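Local coordinates for protein neuroglobin (Symsagittifera roscoffensis, PDB 4B4Y) that binds oxygen at a haem iron as a globin of the neuroglobin group, probably serving oxygen handling in a marine acoel, at residues 37-42 and 117-122; 31-36 and 67-72; 22-27 and 125-130. All blocks are in the same frame, centred on the assembly; numbering follows the deposited sequence.

Contact 1 (37-42 and 117-122); sequences QQFMEE and GGCILT. With HEM (protoporphyrin IX containing Fe), chain B.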
# COMPACT_ATOMS: atom_id res chain seq x y z
N GLN A 37 -7.01 12.28 9.25
CA GLN A 37 -6.07 13.17 9.88
C GLN A 37 -6.23 13.09 11.44
O GLN A 37 -5.23 12.95 12.18
CB GLN A 37 -6.30 14.63 9.43
CG GLN A 37 -5.28 15.54 10.13
CD GLN A 37 -5.55 17.05 9.91
OE1 GLN A 37 -6.02 17.47 8.81
NE2 GLN A 37 -5.22 17.88 10.95
N GLN A 38 -7.46 13.10 11.94
CA GLN A 38 -7.64 13.03 13.40
C GLN A 38 -7.18 11.64 13.85
O GLN A 38 -6.57 11.50 14.92
CB GLN A 38 -9.13 13.19 13.74
CG GLN A 38 -9.42 13.23 15.30
CD GLN A 38 -10.93 13.01 15.66
OE1 GLN A 38 -11.81 12.94 14.74
NE2 GLN A 38 -11.24 12.88 16.99
N PHE A 39 -7.53 10.58 13.08
CA PHE A 39 -7.15 9.20 13.45
C PHE A 39 -5.61 9.09 13.63
O PHE A 39 -5.12 8.46 14.58
CB PHE A 39 -7.57 8.26 12.35
CG PHE A 39 -7.28 6.79 12.61
CD1 PHE A 39 -7.67 6.17 13.74
CD2 PHE A 39 -6.63 6.04 11.63
CE1 PHE A 39 -7.41 4.77 13.94
CE2 PHE A 39 -6.40 4.69 11.78
CZ PHE A 39 -6.75 4.04 12.92
N MET A 40 -4.87 9.70 12.70
CA MET A 40 -3.42 9.67 12.72
C MET A 40 -2.83 10.58 13.85
O MET A 40 -1.84 10.23 14.41
CB MET A 40 -2.84 10.06 11.31
CG MET A 40 -3.21 8.97 10.20
SD MET A 40 -2.52 9.50 8.59
CE MET A 40 -0.75 9.02 8.84
N GLU A 41 -3.47 11.71 14.14
CA GLU A 41 -3.09 12.53 15.31
C GLU A 41 -3.22 11.82 16.63
O GLU A 41 -2.30 11.87 17.50
CB GLU A 41 -3.88 13.85 15.31
CG GLU A 41 -3.45 14.73 14.14
CD GLU A 41 -4.28 15.96 14.01
OE1 GLU A 41 -5.43 15.92 14.53
OE2 GLU A 41 -3.80 16.94 13.33
N GLU A 42 -4.31 11.09 16.80
CA GLU A 42 -4.60 10.46 18.09
C GLU A 42 -3.96 9.11 18.23
O GLU A 42 -3.74 8.61 19.41
CB GLU A 42 -6.13 10.40 18.34
CG GLU A 42 -6.88 11.79 18.25
CD GLU A 42 -8.42 11.70 18.46
OE1 GLU A 42 -9.03 10.58 18.42
OE2 GLU A 42 -9.04 12.76 18.76
N GLY A 117 -13.56 4.24 14.55
CA GLY A 117 -15.01 4.56 14.57
C GLY A 117 -15.28 5.76 15.43
O GLY A 117 -16.15 6.59 15.13
N GLY A 118 -14.50 5.97 16.51
CA GLY A 118 -14.73 7.23 17.28
C GLY A 118 -14.46 8.46 16.48
O GLY A 118 -15.14 9.50 16.63
N CYS A 119 -13.44 8.39 15.61
CA CYS A 119 -13.13 9.55 14.77
C CYS A 119 -14.20 9.85 13.72
O CYS A 119 -14.46 11.04 13.38
CB CYS A 119 -11.77 9.42 14.06
SG CYS A 119 -10.29 9.25 15.20
N ILE A 120 -14.76 8.77 13.10
CA ILE A 120 -15.87 8.98 12.12
C ILE A 120 -17.00 9.68 12.87
O ILE A 120 -17.46 10.71 12.45
CB ILE A 120 -16.30 7.61 11.53
CG1 ILE A 120 -15.17 7.13 10.56
CG2 ILE A 120 -17.61 7.80 10.77
CD1 ILE A 120 -15.21 5.63 10.29
N LEU A 121 -17.46 9.09 13.99
CA LEU A 121 -18.55 9.72 14.79
C LEU A 121 -18.29 11.17 15.19
O LEU A 121 -19.21 11.99 15.14
CB LEU A 121 -18.98 8.80 15.99
CG LEU A 121 -20.07 7.91 15.34
CD1 LEU A 121 -19.58 6.60 14.53
CD2 LEU A 121 -21.17 7.64 16.26
N THR A 122 -17.04 11.52 15.52
CA THR A 122 -16.71 12.90 15.86
C THR A 122 -16.86 13.84 14.67
O THR A 122 -17.32 15.01 14.85
CB THR A 122 -15.18 13.05 16.40
OG1 THR A 122 -15.11 12.52 17.72
CG2 THR A 122 -14.75 14.54 16.41
CHA HEM B . -6.09 -0.52 3.46
CHB HEM B . -10.70 0.60 4.27
CHC HEM B . -9.85 0.18 9.07
CHD HEM B . -5.13 0.18 8.21
C1A HEM B . -7.41 -0.19 3.25
C2A HEM B . -8.10 -0.18 2.00
C3A HEM B . -9.35 0.14 2.22
C4A HEM B . -9.52 0.27 3.61
CMA HEM B . -10.52 0.27 1.17
CAA HEM B . -7.41 -0.49 0.63
CBA HEM B . -7.03 0.82 -0.01
CGA HEM B . -6.12 0.64 -1.21
O1A HEM B . -6.29 -0.23 -2.05
O2A HEM B . -5.14 1.40 -1.32
C1B HEM B . -10.91 0.55 5.66
C2B HEM B . -12.19 0.65 6.36
C3B HEM B . -11.97 0.51 7.65
C4B HEM B . -10.54 0.36 7.85
CMB HEM B . -13.54 0.85 5.61
CAB HEM B . -13.01 0.59 8.79
CBB HEM B . -13.91 -0.39 8.93
C1C HEM B . -8.49 0.24 9.25
C2C HEM B . -7.76 0.51 10.51
C3C HEM B . -6.47 0.59 10.25
C4C HEM B . -6.33 0.33 8.84
CMC HEM B . -8.42 0.75 11.89
CAC HEM B . -5.32 0.84 11.29
CBC HEM B . -4.25 1.52 10.88
C1D HEM B . -4.93 -0.21 6.90
C2D HEM B . -3.68 -0.69 6.29
C3D HEM B . -4.06 -0.87 4.88
C4D HEM B . -5.43 -0.47 4.68
CMD HEM B . -2.27 -0.88 6.88
CAD HEM B . -3.14 -1.23 3.71
CBD HEM B . -3.36 0.29 4.02
CGD HEM B . -2.56 0.89 3.02
O1D HEM B . -2.34 2.10 3.20
O2D HEM B . -2.19 0.02 2.17
NA HEM B . -8.32 0.07 4.20
NB HEM B . -9.97 0.36 6.60
NC HEM B . -7.58 0.16 8.27
ND HEM B . -5.91 -0.19 5.92
FE HEM B . -7.91 0.06 6.21
O HOH W 1 -13.03 11.70 19.04

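Contact 2 (31-36 and 67-72); sequences FVEDVL and RFKSHA. With HEM (protoporphyrin IX containing Fe), chain B; OXY (oxygen molecule), chain C.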
# COMPACT_ATOMS: atom_id res chain seq x y z
N PHE A 31 -14.51 15.59 4.48
CA PHE A 31 -14.99 14.89 5.67
C PHE A 31 -14.10 13.65 5.92
O PHE A 31 -13.62 13.45 7.06
CB PHE A 31 -16.49 14.54 5.56
CG PHE A 31 -16.91 13.31 6.35
CD1 PHE A 31 -17.14 13.34 7.76
CD2 PHE A 31 -17.11 12.13 5.70
CE1 PHE A 31 -17.53 12.18 8.47
CE2 PHE A 31 -17.48 11.00 6.39
CZ PHE A 31 -17.69 11.02 7.77
N VAL A 32 -13.86 12.85 4.89
CA VAL A 32 -13.12 11.65 5.07
C VAL A 32 -11.61 11.99 5.40
O VAL A 32 -11.02 11.30 6.16
CB VAL A 32 -13.20 10.69 3.80
CG1 VAL A 32 -12.37 9.34 4.04
CG2 VAL A 32 -14.62 10.27 3.53
N GLU A 33 -11.01 13.03 4.83
CA GLU A 33 -9.64 13.44 5.13
C GLU A 33 -9.53 14.00 6.61
O GLU A 33 -8.58 13.68 7.33
CB GLU A 33 -9.21 14.52 4.13
CG GLU A 33 -8.85 13.91 2.71
CD GLU A 33 -8.28 14.92 1.72
OE1 GLU A 33 -7.98 16.10 2.10
OE2 GLU A 33 -8.19 14.56 0.52
N ASP A 34 -10.60 14.68 7.07
CA ASP A 34 -10.70 15.10 8.48
C ASP A 34 -10.63 13.87 9.38
O ASP A 34 -9.92 13.90 10.33
CB ASP A 34 -12.06 15.84 8.76
CG ASP A 34 -12.07 17.27 8.23
OD1 ASP A 34 -10.99 17.80 7.86
OD2 ASP A 34 -13.20 17.85 8.09
N VAL A 35 -11.34 12.81 9.03
CA VAL A 35 -11.34 11.60 9.81
C VAL A 35 -9.94 10.96 9.88
O VAL A 35 -9.49 10.55 10.97
CB VAL A 35 -12.32 10.55 9.24
CG1 VAL A 35 -12.12 9.17 9.93
CG2 VAL A 35 -13.78 11.05 9.36
N LEU A 36 -9.30 10.79 8.72
CA LEU A 36 -8.03 10.09 8.67
C LEU A 36 -6.93 10.96 9.41
O LEU A 36 -6.03 10.42 10.07
CB LEU A 36 -7.63 9.88 7.16
CG LEU A 36 -6.33 9.10 6.85
CD1 LEU A 36 -6.40 7.75 7.49
CD2 LEU A 36 -6.08 8.97 5.25
N ARG A 67 -0.56 10.48 -1.64
CA ARG A 67 -0.87 9.17 -1.04
C ARG A 67 -1.84 9.22 0.21
O ARG A 67 -2.60 8.31 0.43
CB ARG A 67 0.44 8.47 -0.69
CG ARG A 67 1.15 8.10 -2.02
CD ARG A 67 2.28 7.17 -1.83
NE ARG A 67 3.01 6.82 -3.07
CZ ARG A 67 2.85 5.68 -3.78
NH1 ARG A 67 1.94 4.75 -3.43
NH2 ARG A 67 3.64 5.50 -4.86
N PHE A 68 -1.82 10.30 0.98
CA PHE A 68 -2.86 10.53 1.96
C PHE A 68 -4.19 10.73 1.24
O PHE A 68 -5.18 10.12 1.58
CB PHE A 68 -2.53 11.80 2.79
CG PHE A 68 -3.51 12.10 3.86
CD1 PHE A 68 -4.72 12.75 3.55
CD2 PHE A 68 -3.22 11.80 5.20
CE1 PHE A 68 -5.65 13.11 4.62
CE2 PHE A 68 -4.13 12.17 6.25
CZ PHE A 68 -5.35 12.83 5.96
N LYS A 69 -4.21 11.59 0.22
CA LYS A 69 -5.50 11.92 -0.41
C LYS A 69 -6.12 10.67 -1.04
O LYS A 69 -7.34 10.36 -0.91
CB LYS A 69 -5.32 13.07 -1.43
CG LYS A 69 -4.60 14.34 -0.77
CD LYS A 69 -4.74 15.70 -1.57
CE LYS A 69 -3.69 15.91 -2.66
NZ LYS A 69 -4.13 15.44 -4.07
N SER A 70 -5.26 9.91 -1.71
CA SER A 70 -5.68 8.71 -2.40
C SER A 70 -6.11 7.63 -1.39
O SER A 70 -7.18 6.97 -1.54
CB SER A 70 -4.50 8.29 -3.31
OG SER A 70 -4.61 6.89 -3.60
N HIS A 71 -5.37 7.45 -0.30
CA HIS A 71 -5.91 6.46 0.71
C HIS A 71 -7.30 6.91 1.30
O HIS A 71 -8.20 6.15 1.51
CB HIS A 71 -4.89 6.23 1.84
CG HIS A 71 -5.31 5.15 2.79
ND1 HIS A 71 -5.12 3.81 2.51
CD2 HIS A 71 -5.93 5.21 4.00
CE1 HIS A 71 -5.65 3.08 3.49
NE2 HIS A 71 -6.14 3.90 4.40
N ALA A 72 -7.46 8.19 1.56
CA ALA A 72 -8.74 8.70 2.09
C ALA A 72 -9.86 8.46 1.04
O ALA A 72 -10.97 8.03 1.41
CB ALA A 72 -8.59 10.23 2.45
CHA HEM B . -6.09 -0.52 3.46
CHB HEM B . -10.70 0.60 4.27
CHC HEM B . -9.85 0.18 9.07
CHD HEM B . -5.13 0.18 8.21
C1A HEM B . -7.41 -0.19 3.25
C2A HEM B . -8.10 -0.18 2.00
C3A HEM B . -9.35 0.14 2.22
C4A HEM B . -9.52 0.27 3.61
CMA HEM B . -10.52 0.27 1.17
CAA HEM B . -7.41 -0.49 0.63
CBA HEM B . -7.03 0.82 -0.01
CGA HEM B . -6.12 0.64 -1.21
O1A HEM B . -6.29 -0.23 -2.05
O2A HEM B . -5.14 1.40 -1.32
C1B HEM B . -10.91 0.55 5.66
C2B HEM B . -12.19 0.65 6.36
C3B HEM B . -11.97 0.51 7.65
C4B HEM B . -10.54 0.36 7.85
CMB HEM B . -13.54 0.85 5.61
CAB HEM B . -13.01 0.59 8.79
CBB HEM B . -13.91 -0.39 8.93
C1C HEM B . -8.49 0.24 9.25
C2C HEM B . -7.76 0.51 10.51
C3C HEM B . -6.47 0.59 10.25
C4C HEM B . -6.33 0.33 8.84
CMC HEM B . -8.42 0.75 11.89
CAC HEM B . -5.32 0.84 11.29
CBC HEM B . -4.25 1.52 10.88
C1D HEM B . -4.93 -0.21 6.90
C2D HEM B . -3.68 -0.69 6.29
C3D HEM B . -4.06 -0.87 4.88
C4D HEM B . -5.43 -0.47 4.68
CMD HEM B . -2.27 -0.88 6.88
CAD HEM B . -3.14 -1.23 3.71
CBD HEM B . -3.36 0.29 4.02
CGD HEM B . -2.56 0.89 3.02
O1D HEM B . -2.34 2.10 3.20
O2D HEM B . -2.19 0.02 2.17
NA HEM B . -8.32 0.07 4.20
NB HEM B . -9.97 0.36 6.60
NC HEM B . -7.58 0.16 8.27
ND HEM B . -5.91 -0.19 5.92
FE HEM B . -7.91 0.06 6.21
O1 OXY C . -7.94 3.02 6.96
O2 OXY C . -7.68 2.00 6.16
O HOH W 2 -9.10 12.54 -0.61

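Contact 3 (22-27 and 125-130); sequences QVLLPN and VKRVSE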
# COMPACT_ATOMS: atom_id res chain seq x y z
N GLN A 22 -26.66 12.84 3.05
CA GLN A 22 -26.91 14.02 2.22
C GLN A 22 -26.19 15.22 2.71
O GLN A 22 -25.81 16.06 1.89
CB GLN A 22 -28.40 14.45 2.26
CG GLN A 22 -29.34 13.67 1.45
CD GLN A 22 -30.67 14.51 1.24
OE1 GLN A 22 -30.69 15.75 1.45
NE2 GLN A 22 -31.74 13.84 0.85
N VAL A 23 -26.15 15.41 4.04
CA VAL A 23 -25.46 16.58 4.64
C VAL A 23 -23.99 16.48 4.30
O VAL A 23 -23.36 17.49 3.91
CB VAL A 23 -25.69 16.65 6.22
CG1 VAL A 23 -24.80 17.67 6.80
CG2 VAL A 23 -27.22 16.96 6.52
N LEU A 24 -23.45 15.25 4.32
CA LEU A 24 -21.98 15.06 4.08
C LEU A 24 -21.58 15.16 2.59
O LEU A 24 -20.41 15.54 2.26
CB LEU A 24 -21.55 13.68 4.60
CG LEU A 24 -21.79 13.39 6.10
CD1 LEU A 24 -21.65 11.90 6.47
CD2 LEU A 24 -20.85 14.24 6.88
N LEU A 25 -22.53 14.80 1.69
CA LEU A 25 -22.15 14.65 0.25
C LEU A 25 -21.44 15.81 -0.34
O LEU A 25 -20.39 15.60 -0.94
CB LEU A 25 -23.30 14.22 -0.65
CG LEU A 25 -23.61 12.69 -0.53
CD1 LEU A 25 -24.99 12.36 -1.06
CD2 LEU A 25 -22.59 11.85 -1.28
N PRO A 26 -21.95 17.07 -0.13
CA PRO A 26 -21.27 18.20 -0.78
C PRO A 26 -19.81 18.39 -0.34
O PRO A 26 -19.02 19.00 -1.09
CB PRO A 26 -22.08 19.46 -0.32
CG PRO A 26 -23.42 18.93 0.15
CD PRO A 26 -23.17 17.46 0.62
N ASN A 27 -19.44 17.90 0.86
CA ASN A 27 -18.02 18.05 1.31
C ASN A 27 -17.43 16.70 1.65
O ASN A 27 -16.54 16.61 2.49
CB ASN A 27 -17.96 18.92 2.58
CG ASN A 27 -18.67 20.25 2.41
OD1 ASN A 27 -19.72 20.51 3.07
ND2 ASN A 27 -18.15 21.07 1.48
N VAL A 125 -20.54 14.27 13.85
CA VAL A 125 -21.13 15.30 14.75
C VAL A 125 -20.71 16.68 14.35
O VAL A 125 -21.51 17.69 14.43
CB VAL A 125 -20.84 15.00 16.21
CG1 VAL A 125 -21.16 16.24 17.15
CG2 VAL A 125 -21.65 13.82 16.66
N LYS A 126 -19.48 16.80 13.86
CA LYS A 126 -19.09 18.20 13.48
C LYS A 126 -19.89 18.71 12.26
O LYS A 126 -20.09 19.89 12.16
CB LYS A 126 -17.56 18.33 13.15
CG LYS A 126 -16.63 18.31 14.49
CD LYS A 126 -15.13 18.06 14.09
CE LYS A 126 -14.00 18.41 15.16
NZ LYS A 126 -12.45 18.15 14.66
N ARG A 127 -20.28 17.83 11.31
CA ARG A 127 -20.90 18.30 10.07
C ARG A 127 -22.43 18.35 10.21
O ARG A 127 -23.03 19.13 9.53
CB ARG A 127 -20.54 17.39 8.86
CG ARG A 127 -19.02 17.14 8.58
CD ARG A 127 -18.49 18.17 7.74
NE ARG A 127 -17.04 18.09 7.44
CZ ARG A 127 -16.46 18.96 6.58
NH1 ARG A 127 -17.22 19.90 5.97
NH2 ARG A 127 -15.14 18.95 6.34
N VAL A 128 -23.03 17.52 11.06
CA VAL A 128 -24.48 17.47 11.24
C VAL A 128 -24.89 18.60 12.22
O VAL A 128 -24.09 18.96 13.15
CB VAL A 128 -24.90 16.09 11.77
CG1 VAL A 128 -26.41 16.03 12.15
CG2 VAL A 128 -24.62 14.99 10.72
N SER A 129 -26.08 19.19 12.04
CA SER A 129 -26.47 20.32 12.92
C SER A 129 -26.71 19.75 14.32
O SER A 129 -27.07 18.59 14.44
CB SER A 129 -27.80 20.98 12.43
OG SER A 129 -28.88 20.04 12.56
N GLU A 130 -26.53 20.57 15.35
CA GLU A 130 -26.89 20.20 16.70
C GLU A 130 -28.36 19.77 16.82
O GLU A 130 -28.68 18.78 17.47
CB GLU A 130 -26.76 21.43 17.59
CG GLU A 130 -25.38 21.83 18.07
CD GLU A 130 -25.13 21.52 19.56
OE1 GLU A 130 -25.87 20.77 20.24
OE2 GLU A 130 -24.14 22.06 20.05

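Contact 1 (37-42 and 117-122)
Q38 and F39 meet C119 where two helices of the globin fold, the B and G helices, cross beside the haem: 28-42 and 111-127, whose local axes here approach to 9.3 Å at 133°. C119 carries most of the crossing from the 111-127 side. Its SG stands anti to the carbonyl carbon, which aims the sulfur at the other helix. There it rests against backbone as much as side chain, since SG lies 3.6 Å from F39 CA. The same sulfur sits at the edge of the F39 ring, near its plane, and E42 OE1 approaches it at 3.7 Å.

Q38 lies on the outer flank. With CG anti to the backbone N (chi1 -176°) and the chain extended beyond it, the amide reaches across to C119 and T122. Its CD passes 3.8 Å from C119 SG, and OE1 lies 3.6 Å from C119 CB and near T122 CG2; at its end the Q38 side chain crosses that of T122 at about a right angle. The nitrogen of the amide is doubly engaged. NE2 donates to E42 OE2 one turn on, at 2.8 Å and a nearly straight 168°, reaching that oxygen from above the carboxylate plane. It also donates to a water that contacts T122 OG1, so a solvent bridge joins 37-42 and 117-122, which share no direct hydrogen bond. These partners together fix the rotation of the amide.

F39 lies on the haem side and helps to form the pocket. Other parts of its surroundings include F50 and T46, while the far end of the ring reaches the porphyrin: F39 CZ lies 3.8 Å from the haem methyl carbon CMC.

Contact 2 (31-36 and 67-72)
The B/E helix crossing of the globin fold, which roofs the distal side of the haem, is made here by L36, E33 and V32 against F68, A72 and H71. The short axes of 31-36 and 67-72 pass 9.6 Å apart at 110°, and the small side chain of A72 permits close packing: its CB lies 3.7 Å from E33 CG. V32 presses in tightly beside it, CG1 being 3.3 Å from A72 O.

F68 is held on two sides of its ring. L36 CD2 sits over one face, 3.9 Å from the ring centroid, in a CH-pi contact, while E33 O comes to the ring edge at F68 CZ. The E33 carboxylate stays at the periphery, where a water donates to both its OE2 and K69 O.

H71 occupies the place of the distal histidine. With CG anti to the backbone N (chi1 -173°), its imidazole extends toward the ligand, and L36 CD2 touches the ring edge at CD2. The rings of F50 and H71 meet edge-to-face. Iron binds O2 of the oxygen molecule at 2.0 Å, and H71 NE2 donates a weak hydrogen bond to that same atom, 3.0 Å away.

Contact 3 (22-27 and 125-130)
V23 begins the contact, reaching from the last turn of helix 11-24 to R127 at the end of helix 111-127; in globin terms the A helix here meets the start of the GH corner. One methyl does the touching. V23 CG1, anti to the backbone N, lies 3.6 Å from R127 O, with V128 CA more distant at 4.5 Å. V128 is where the second segment leaves helical geometry, so the methyl packs against backbone just as that helix gives way to the turn.

L24 comes next and is the buried member of the first segment. Its CD2 meets the aliphatic root of the arginine, 3.7 Å from R127 CB and 3.8 Å from R127 CG, the two side chains lying aslant. L24 also packs on F31 of the following helix, which places it in the corner between three helices.

After L24 the chain tightens into a short 3-10 turn, in which N27 N bonds to L24 O at 2.9 Å. The turn returns N27 to the contact. N27 CB lies 3.6 Å from R127 NH1, and the amide and guanidinium planes are 27° apart, without a hydrogen bond between them. R127 reaches this point because its chain bends sharply at chi2 (-87°), with the remainder extended; its NH2 is paired with D34 of helix 28-42 in a salt bridge.

The chemistry implies a division of labour within one arginine: its methylenes supply the apolar packing against L24, while its charge is probably balanced in large part by D34, and N27 merely flanks the charged end.

Contact 2 is the buried one, mostly apolar, and it holds the residue that hydrogen-bonds, weakly, to the bound oxygen; contact 1 has a buried side at F39 and C119 and a watery polar rim, and contact 3 lies farthest from the chain centre, near the surface. Contacts 1 and 2 share helix 28-42, their centres about 11 Å apart, and join through packing such as I120 CG1 on V35 CG1 at 3.7 Å; both reach the haem, through F39 and H71. Contacts 1 and 3 share helix 111-127 without touching further. Contact 3 connects with contact 2 through a salt bridge and through packing of F31 on L24.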